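Local coordinates for protein AA10A (Thermobifida fusca, PDB 5UIZ) that is a copper-containing lytic polysaccharide monooxygenase of family AA10 that probably cleaves cellulose chains by oxidation, at residues 132-137 with 189-194; 172-177 with 185-190. All coordinates share one frame; numbering follows the deposited sequence.

Interaction 1 of 2, residues 132-137 with 189-194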
loop_
_atom_site.group_PDB
_atom_site.type_symbol
_atom_site.label_atom_id
_atom_site.label_comp_id
_atom_site.label_asym_id
_atom_site.label_seq_id
_atom_site.Cartn_x
_atom_site.Cartn_y
_atom_site.Cartn_z
ATOM N N ASN A 132 -4.608 -8.582 15.192
ATOM C CA ASN A 132 -5.313 -9.303 14.137
ATOM C C ASN A 132 -6.548 -8.591 13.679
ATOM O O ASN A 132 -6.903 -8.693 12.529
ATOM C CB ASN A 132 -5.595 -10.759 14.512
ATOM C CG ASN A 132 -4.310 -11.576 14.541
ATOM O OD1 ASN A 132 -3.643 -11.650 15.573
ATOM N ND2 ASN A 132 -3.911 -12.118 13.386
ATOM N N THR A 133 -7.168 -7.824 14.558
ATOM C CA THR A 133 -8.267 -6.961 14.170
ATOM C C THR A 133 -7.705 -5.566 14.204
ATOM O O THR A 133 -7.150 -5.188 15.210
ATOM C CB THR A 133 -9.439 -7.150 15.134
ATOM O OG1 THR A 133 -9.944 -8.478 14.912
ATOM C CG2 THR A 133 -10.518 -6.140 14.899
ATOM N N PHE A 134 -7.789 -4.847 13.080
ATOM C CA PHE A 134 -7.224 -3.503 12.986
ATOM C C PHE A 134 -8.078 -2.668 12.071
ATOM O O PHE A 134 -8.938 -3.204 11.330
ATOM C CB PHE A 134 -5.756 -3.531 12.525
ATOM C CG PHE A 134 -5.549 -4.112 11.151
ATOM C CD1 PHE A 134 -5.438 -5.483 10.971
ATOM C CD2 PHE A 134 -5.465 -3.291 10.051
ATOM C CE1 PHE A 134 -5.278 -6.028 9.712
ATOM C CE2 PHE A 134 -5.310 -3.835 8.780
ATOM C CZ PHE A 134 -5.219 -5.206 8.611
ATOM N N THR A 135 -7.858 -1.360 12.161
ATOM C CA THR A 135 -8.589 -0.359 11.372
ATOM C C THR A 135 -7.760 0.172 10.202
ATOM O O THR A 135 -6.600 0.541 10.323
ATOM C CB THR A 135 -9.068 0.826 12.280
ATOM O OG1 THR A 135 -9.959 0.309 13.291
ATOM C CG2 THR A 135 -9.802 1.903 11.473
ATOM N N ILE A 136 -8.396 0.228 9.050
ATOM C CA ILE A 136 -7.833 0.872 7.909
ATOM C C ILE A 136 -8.393 2.267 7.840
ATOM O O ILE A 136 -9.607 2.440 7.769
ATOM C CB ILE A 136 -8.181 0.135 6.636
ATOM C CG1 ILE A 136 -7.684 -1.328 6.751
ATOM C CG2 ILE A 136 -7.651 0.908 5.433
ATOM C CD1 ILE A 136 -6.826 -1.872 5.625
ATOM N N HIS A 137 -7.503 3.258 7.831
ATOM C CA HIS A 137 -7.893 4.660 7.670
ATOM C C HIS A 137 -7.307 5.208 6.333
ATOM O O HIS A 137 -6.075 5.288 6.117
ATOM C CB HIS A 137 -7.425 5.429 8.900
ATOM C CG HIS A 137 -7.551 6.892 8.782
ATOM N ND1 HIS A 137 -6.776 7.748 9.524
ATOM C CD2 HIS A 137 -8.349 7.663 8.002
ATOM C CE1 HIS A 137 -7.107 8.988 9.217
ATOM N NE2 HIS A 137 -8.032 8.965 8.270
ATOM N N VAL A 189 -11.012 -4.511 9.988
ATOM C CA VAL A 189 -10.875 -5.754 9.269
ATOM C C VAL A 189 -10.268 -6.723 10.273
ATOM O O VAL A 189 -9.675 -6.321 11.251
ATOM C CB VAL A 189 -9.985 -5.616 8.039
ATOM C CG1 VAL A 189 -10.369 -4.414 7.199
ATOM C CG2 VAL A 189 -8.532 -5.539 8.416
ATOM N N HIS A 190 -10.425 -8.001 10.003
ATOM C CA HIS A 190 -9.840 -9.010 10.808
ATOM C C HIS A 190 -9.023 -9.879 9.911
ATOM O O HIS A 190 -9.531 -10.361 8.884
ATOM C CB HIS A 190 -10.914 -9.855 11.518
ATOM C CG HIS A 190 -10.318 -10.978 12.273
ATOM N ND1 HIS A 190 -9.579 -10.774 13.421
ATOM C CD2 HIS A 190 -10.204 -12.287 11.976
ATOM C CE1 HIS A 190 -9.116 -11.929 13.855
ATOM N NE2 HIS A 190 -9.441 -12.857 12.971
ATOM N N ALA A 191 -7.759 -10.094 10.291
ATOM C CA ALA A 191 -6.864 -10.957 9.494
ATOM C C ALA A 191 -6.458 -12.147 10.328
ATOM O O ALA A 191 -5.557 -12.029 11.160
ATOM C CB ALA A 191 -5.628 -10.204 9.053
ATOM N N PRO A 192 -7.097 -13.293 10.093
ATOM C CA PRO A 192 -6.973 -14.420 11.014
ATOM C C PRO A 192 -5.664 -15.167 10.843
ATOM O O PRO A 192 -5.116 -15.171 9.747
ATOM C CB PRO A 192 -8.118 -15.347 10.606
ATOM C CG PRO A 192 -8.440 -14.968 9.187
ATOM C CD PRO A 192 -8.152 -13.496 9.080
ATOM N N ASN A 193 -5.195 -15.797 11.917
ATOM C CA ASN A 193 -4.089 -16.757 11.854
ATOM C C ASN A 193 -2.774 -16.141 11.346
ATOM O O ASN A 193 -2.057 -16.764 10.563
ATOM C CB ASN A 193 -4.488 -17.982 10.997
ATOM C CG ASN A 193 -5.725 -18.680 11.526
ATOM O OD1 ASN A 193 -5.790 -18.991 12.704
ATOM N ND2 ASN A 193 -6.721 -18.909 10.661
ATOM N N ARG A 194 -2.489 -14.915 11.773
ATOM C CA ARG A 194 -1.286 -14.219 11.377
ATOM C C ARG A 194 -0.523 -13.703 12.558
ATOM O O ARG A 194 -1.083 -13.169 13.516
ATOM C CB ARG A 194 -1.596 -13.091 10.408
ATOM C CG ARG A 194 -1.850 -13.642 8.993
ATOM C CD ARG A 194 -2.939 -12.891 8.356
ATOM N NE ARG A 194 -3.132 -13.216 6.944
ATOM C CZ ARG A 194 -4.178 -13.833 6.420
ATOM N NH1 ARG A 194 -5.190 -14.295 7.157
ATOM N NH2 ARG A 194 -4.242 -13.953 5.117
#
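N132 turns its CG anti to its own carbonyl carbon (chi1 -70°), which carries its amide across to the opposite segment, and H190 sets its ring anti to its backbone N (chi1 175°), which lays the imidazole along the sheet face it shares with T133. The N132 amide reaches over the chain that leaves the strand at H190: ND2 gives one N-H to A191 O at 2.8 Å, almost straight, and the other to R194 O at 3.0 Å, on a lone pair in that carbonyl's plane. Both acceptors lie close to the amide plane, so the two bonds fix its rotation. The backbone answers, A191 N donating to N132 O. On the outer face of the sheet T133 OG1 is hydrogen-bonded to H190 ND1 at 2.8 Å, in the plane of the imidazole and at its edge; these residues form a non-hydrogen-bonded pair. F134 and V189 follow as a hydrogen-bonded pair, with F134 N to V189 O at 3.0 Å and V189 N to F134 O at 2.8 Å. Their side chains occupy the buried face, where V189 CG2 sits over one face of the F134 ring, nearest CZ at 3.3 Å, a CH-pi contact. V189 CG1 packs against I136 CG1, while A191 CB lies at the ring's edge. Beneath, F134 and I136 rest on V200 of strand 198-206. The whole is an antiparallel strand pair, its end tied to the following loop by an asparagine, in the beta sandwich characteristic of AA10 enzymes.

Interaction 2 of 2, residues 172-177 with 185-190; sequences LVHQTG and IQFTVH
F187 is the first residue of 185-190 to meet 172-177: T176 CG2 stands over the centre of its ring, 8° off the normal, in a CH-pi contact. The same ring lies nearly parallel to that of H174, planes at 13°, but slid so far that they barely overlap; F187 CD1 and H174 CD2 approach to 3.9 Å. F149 meets the F187 ring as well. T188 contributes its backbone, with O at 3.5 Å from H174 CE1. V189 then places CG1 over one face of the H174 imidazole, 3.6 Å from CG; H174 CG, anti to its backbone N (chi1 -159°), swings the ring across to this methyl. At H190 the backbone takes over: O packs against V173 CB, and N donates to a water at 2.9 Å. At the classic beta bulge where V173 and H174 both face V151, that water donates to V173 O and is hydrogen-bonded to H174 ND1 at 2.7 Å, in the ring plane. With no direct hydrogen bond between them, the segments meet through methyls, rings, carbonyl contacts and this water, and the H174 imidazole serves both chemistries, a face to the V189 methyl and a polar edge to the water.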
loop_
_atom_site.group_PDB
_atom_site.type_symbol
_atom_site.label_atom_id
_atom_site.label_comp_id
_atom_site.label_asym_id
_atom_site.label_seq_id
_atom_site.Cartn_x
_atom_site.Cartn_y
_atom_site.Cartn_z
ATOM N N LEU A 172 -7.753 -12.658 0.516
ATOM C CA LEU A 172 -8.740 -11.620 0.715
ATOM C C LEU A 172 -9.331 -11.808 2.089
ATOM O O LEU A 172 -9.798 -12.908 2.397
ATOM C CB LEU A 172 -9.803 -11.746 -0.367
ATOM C CG LEU A 172 -10.950 -10.753 -0.279
ATOM C CD1 LEU A 172 -10.431 -9.359 -0.497
ATOM C CD2 LEU A 172 -11.965 -11.141 -1.347
ATOM N N VAL A 173 -9.160 -10.810 2.963
ATOM C CA VAL A 173 -9.695 -10.875 4.323
ATOM C C VAL A 173 -10.897 -9.920 4.572
ATOM O O VAL A 173 -11.544 -9.999 5.619
ATOM C CB VAL A 173 -8.636 -10.573 5.393
ATOM C CG1 VAL A 173 -7.517 -11.559 5.326
ATOM C CG2 VAL A 173 -8.101 -9.166 5.315
ATOM N N HIS A 174 -11.096 -8.974 3.663
ATOM C CA HIS A 174 -12.133 -8.006 3.793
ATOM C C HIS A 174 -12.564 -7.412 2.488
ATOM O O HIS A 174 -11.778 -7.147 1.581
ATOM C CB HIS A 174 -11.748 -6.911 4.774
ATOM C CG HIS A 174 -12.926 -6.186 5.319
ATOM N ND1 HIS A 174 -13.633 -6.635 6.413
ATOM C CD2 HIS A 174 -13.529 -5.042 4.914
ATOM C CE1 HIS A 174 -14.620 -5.787 6.663
ATOM N NE2 HIS A 174 -14.569 -4.805 5.772
ATOM N N GLN A 175 -13.859 -7.180 2.403
ATOM C CA GLN A 175 -14.481 -6.601 1.255
ATOM C C GLN A 175 -15.583 -5.686 1.813
ATOM O O GLN A 175 -16.396 -6.105 2.624
ATOM C CB GLN A 175 -15.083 -7.675 0.393
ATOM C CG GLN A 175 -15.994 -7.084 -0.668
ATOM C CD GLN A 175 -17.005 -8.069 -1.158
ATOM O OE1 GLN A 175 -16.881 -9.259 -0.907
ATOM N NE2 GLN A 175 -17.998 -7.597 -1.852
ATOM N N THR A 176 -15.593 -4.446 1.378
ATOM C CA THR A 176 -16.648 -3.509 1.739
ATOM C C THR A 176 -17.537 -3.262 0.543
ATOM O O THR A 176 -17.197 -3.604 -0.571
ATOM C CB THR A 176 -16.084 -2.137 2.177
ATOM O OG1 THR A 176 -15.654 -1.368 1.038
ATOM C CG2 THR A 176 -14.991 -2.284 3.171
ATOM N N GLY A 177 -18.655 -2.596 0.795
ATOM C CA GLY A 177 -19.471 -2.017 -0.257
ATOM C C GLY A 177 -19.035 -0.547 -0.426
ATOM O O GLY A 177 -17.901 -0.162 0.005
ATOM N N ILE A 185 -12.106 7.907 5.451
ATOM C CA ILE A 185 -12.900 6.677 5.428
ATOM C C ILE A 185 -12.157 5.708 6.285
ATOM O O ILE A 185 -10.921 5.597 6.193
ATOM C CB ILE A 185 -13.037 6.124 4.032
ATOM C CG1 ILE A 185 -13.908 7.075 3.175
ATOM C CG2 ILE A 185 -13.684 4.746 4.067
ATOM C CD1 ILE A 185 -14.047 6.725 1.685
ATOM N N GLN A 186 -12.881 5.049 7.170
ATOM C CA GLN A 186 -12.272 3.994 7.961
ATOM C C GLN A 186 -13.200 2.853 8.247
ATOM O O GLN A 186 -14.395 3.048 8.298
ATOM C CB GLN A 186 -11.709 4.544 9.254
ATOM C CG GLN A 186 -12.750 5.021 10.240
ATOM C CD GLN A 186 -12.114 5.473 11.515
ATOM O OE1 GLN A 186 -11.039 6.040 11.471
ATOM N NE2 GLN A 186 -12.785 5.245 12.665
ATOM N N PHE A 187 -12.614 1.673 8.400
ATOM C CA PHE A 187 -13.341 0.416 8.643
ATOM C C PHE A 187 -12.367 -0.602 9.249
ATOM O O PHE A 187 -11.170 -0.505 9.052
ATOM C CB PHE A 187 -13.959 -0.138 7.365
ATOM C CG PHE A 187 -12.979 -0.328 6.237
ATOM C CD1 PHE A 187 -12.312 -1.528 6.082
ATOM C CD2 PHE A 187 -12.741 0.680 5.333
ATOM C CE1 PHE A 187 -11.415 -1.705 5.043
ATOM C CE2 PHE A 187 -11.837 0.522 4.322
ATOM C CZ PHE A 187 -11.161 -0.685 4.189
ATOM N N THR A 188 -12.903 -1.544 9.982
ATOM C CA THR A 188 -12.153 -2.508 10.759
ATOM C C THR A 188 -12.162 -3.845 10.026
ATOM O O THR A 188 -13.169 -4.243 9.469
ATOM C CB THR A 188 -12.800 -2.671 12.154
ATOM O OG1 THR A 188 -13.004 -1.374 12.723
ATOM C CG2 THR A 188 -11.931 -3.487 13.081
ATOM N N VAL A 189 -11.012 -4.511 9.988
ATOM C CA VAL A 189 -10.875 -5.754 9.269
ATOM C C VAL A 189 -10.268 -6.723 10.273
ATOM O O VAL A 189 -9.675 -6.321 11.251
ATOM C CB VAL A 189 -9.985 -5.616 8.039
ATOM C CG1 VAL A 189 -10.369 -4.414 7.199
ATOM C CG2 VAL A 189 -8.532 -5.539 8.416
ATOM N N HIS A 190 -10.425 -8.001 10.003
ATOM C CA HIS A 190 -9.840 -9.010 10.808
ATOM C C HIS A 190 -9.023 -9.879 9.911
ATOM O O HIS A 190 -9.531 -10.361 8.884
ATOM C CB HIS A 190 -10.914 -9.855 11.518
ATOM C CG HIS A 190 -10.318 -10.978 12.273
ATOM N ND1 HIS A 190 -9.579 -10.774 13.421
ATOM C CD2 HIS A 190 -10.204 -12.287 11.976
ATOM C CE1 HIS A 190 -9.116 -11.929 13.855
ATOM N NE2 HIS A 190 -9.441 -12.857 12.971
HETATM O O HOH W 1 -12.452 -8.523 7.991
#

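How the interactions relate
Both interactions use strand 184-190 and share V189 and H190, with centres about 9 Å apart. Interaction 1 works within the three-stranded sheet, adding 184-190 to the edge of the central strand 133-140 through backbone bonds, polar side chains on one face and apolar ones on the other; interaction 2 works between sheets, setting the same strand against 170-175 of the mixed sheet without direct backbone pairing. Both are partly buried: F134, I136 and A191 in the first and T176 and F187 in the second are buried, as is the shared V189, whereas T133, T188 and H190 are exposed. I136 N lies 2.9 Å from F187 O, a probable hydrogen bond that continues the pairing between the two contacts.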